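PDB 3CHJ: alpha-14 giardin from Giardia lamblia, which is an annexin that binds calcium and phospholipids and may serve as a calcium-regulated structural element linking the lipid bilayer to the underlying axoneme. Local coordinates for residues K69-E72 / S73-M77. Sequence-based numbering, arbitrary orientation.
Sequences KDFE and SLVLM
Ser73 turns back onto Lys69 one helical turn earlier and binds its carbonyl oxygen twice. Its OG donates to Lys69 O over 2.9 Å, while Ser73 N donates to the same oxygen over 3.0 Å, the two donors arriving from opposite faces of the carbonyl plane. Serine suits this place because its short side chain, with OG beside the backbone N (chi1 -69°), brings a hydroxyl directly to the i-4 carbonyl. The regular helical ladder continues with Leu74 N to Asp70 O, Val75 N to Phe71 O and Leu76 N to Glu72 O.

On the buried flank, Phe71 can be followed outward. From CB, CG stands anti to the backbone N (chi1 -171°), beside the carbonyl carbon, which tips the ring toward the next turn. Beyond CG, CD1 passes Leu74 CD2 at 4.3 Å, this methyl lying at the ring edge, and Val75 CG2 at 4.1 Å; CE1 comes to 3.8 Å from Val75 CG2. That methyl thus sits over the CD1-CE1 side of one face in a CH-pi contact, so branched aliphatic residues line both an edge and a face. Ala306 of helix 301-310 also touches Phe71, and Ile307 and Leu310 meet Leu74, tying this helix to the C-terminal part of the annexin fold.

On another flank Glu72 and Leu76 run side by side, both touching Leu63 of helix 59-64. Glutamate's aliphatic stem lies along the leucine (CG to Leu76 CD1 4.0 Å), and OE2 to CD1 at 3.6 Å is a van der Waals contact; a long side chain suits here because its stem packs while its charged end stays on the less buried flank. The chemistry implies a two-sided helix: Phe71, Leu74 and Val75 are buried, against the more exposed Lys69, Glu72 and Ser73, whose hydroxyl proton is used on the helix's own backbone.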
loop_
_atom_site.group_PDB
_atom_site.type_symbol
_atom_site.label_atom_id
_atom_site.label_comp_id
_atom_site.label_asym_id
_atom_site.label_seq_id
_atom_site.Cartn_x
_atom_site.Cartn_y
_atom_site.Cartn_z
ATOM N N LYS A 69 -20.201 3.375 5.144
ATOM C CA LYS A 69 -19.425 3.383 3.906
ATOM C C LYS A 69 -17.984 2.959 4.123
ATOM O O LYS A 69 -17.445 2.151 3.333
ATOM C CB LYS A 69 -19.465 4.763 3.236
ATOM C CG LYS A 69 -19.052 4.712 1.768
ATOM C CD LYS A 69 -19.337 6.033 1.045
ATOM C CE LYS A 69 -19.050 5.888 -0.457
ATOM N NZ LYS A 69 -17.624 5.505 -0.716
ATOM N N ASP A 70 -17.358 3.484 5.177
ATOM C CA ASP A 70 -15.948 3.134 5.460
ATOM C C ASP A 70 -15.722 1.621 5.618
ATOM O O ASP A 70 -14.825 1.024 4.991
ATOM C CB ASP A 70 -15.334 3.950 6.636
ATOM C CG ASP A 70 -16.094 3.831 7.984
ATOM O OD1 ASP A 70 -17.091 3.090 8.141
ATOM O OD2 ASP A 70 -15.634 4.533 8.926
ATOM N N PHE A 71 -16.549 1.005 6.447
ATOM C CA PHE A 71 -16.457 -0.422 6.750
ATOM C C PHE A 71 -16.869 -1.302 5.551
ATOM O O PHE A 71 -16.216 -2.329 5.271
ATOM C CB PHE A 71 -17.288 -0.691 8.022
ATOM C CG PHE A 71 -17.136 -2.074 8.609
ATOM C CD1 PHE A 71 -15.907 -2.733 8.617
ATOM C CD2 PHE A 71 -18.225 -2.699 9.189
ATOM C CE1 PHE A 71 -15.784 -4.007 9.169
ATOM C CE2 PHE A 71 -18.115 -3.971 9.736
ATOM C CZ PHE A 71 -16.880 -4.626 9.728
ATOM N N GLU A 72 -17.934 -0.923 4.832
ATOM C CA GLU A 72 -18.353 -1.673 3.636
ATOM C C GLU A 72 -17.225 -1.698 2.593
ATOM O O GLU A 72 -16.915 -2.746 2.014
ATOM C CB GLU A 72 -19.612 -1.075 2.983
ATOM C CG GLU A 72 -19.962 -1.838 1.733
ATOM C CD GLU A 72 -21.023 -1.225 0.854
ATOM O OE1 GLU A 72 -21.592 -0.168 1.202
ATOM O OE2 GLU A 72 -21.275 -1.821 -0.220
ATOM N N SER A 73 -16.629 -0.533 2.383
ATOM C CA SER A 73 -15.552 -0.388 1.403
ATOM C C SER A 73 -14.371 -1.265 1.789
ATOM O O SER A 73 -13.799 -1.975 0.947
ATOM C CB SER A 73 -15.141 1.061 1.316
ATOM O OG SER A 73 -16.211 1.790 0.713
ATOM N N LEU A 74 -14.040 -1.249 3.068
ATOM C CA LEU A 74 -12.962 -2.082 3.575
ATOM C C LEU A 74 -13.222 -3.559 3.327
ATOM O O LEU A 74 -12.374 -4.249 2.747
ATOM C CB LEU A 74 -12.766 -1.820 5.081
ATOM C CG LEU A 74 -11.748 -2.706 5.805
ATOM C CD1 LEU A 74 -10.322 -2.423 5.236
ATOM C CD2 LEU A 74 -11.822 -2.401 7.280
ATOM N N VAL A 75 -14.394 -4.045 3.749
ATOM C CA VAL A 75 -14.729 -5.467 3.572
ATOM C C VAL A 75 -14.657 -5.883 2.101
ATOM O O VAL A 75 -14.101 -6.932 1.767
ATOM C CB VAL A 75 -16.125 -5.788 4.189
ATOM C CG1 VAL A 75 -16.600 -7.174 3.808
ATOM C CG2 VAL A 75 -16.055 -5.653 5.707
ATOM N N LEU A 76 -15.214 -5.069 1.205
ATOM C CA LEU A 76 -15.171 -5.414 -0.231
ATOM C C LEU A 76 -13.736 -5.520 -0.742
ATOM O O LEU A 76 -13.439 -6.401 -1.558
ATOM C CB LEU A 76 -15.980 -4.421 -1.056
ATOM C CG LEU A 76 -17.485 -4.519 -0.783
ATOM C CD1 LEU A 76 -18.231 -3.375 -1.471
ATOM C CD2 LEU A 76 -18.075 -5.867 -1.181
ATOM N N MET A 77 -12.847 -4.672 -0.228
ATOM C CA MET A 77 -11.436 -4.712 -0.643
ATOM C C MET A 77 -10.784 -6.005 -0.172
ATOM O O MET A 77 -9.859 -6.523 -0.822
ATOM C CB MET A 77 -10.663 -3.530 -0.067
ATOM C CG MET A 77 -10.977 -2.169 -0.673
ATOM S SD MET A 77 -9.720 -0.996 -0.062
ATOM C CE MET A 77 -10.457 0.594 -0.517
#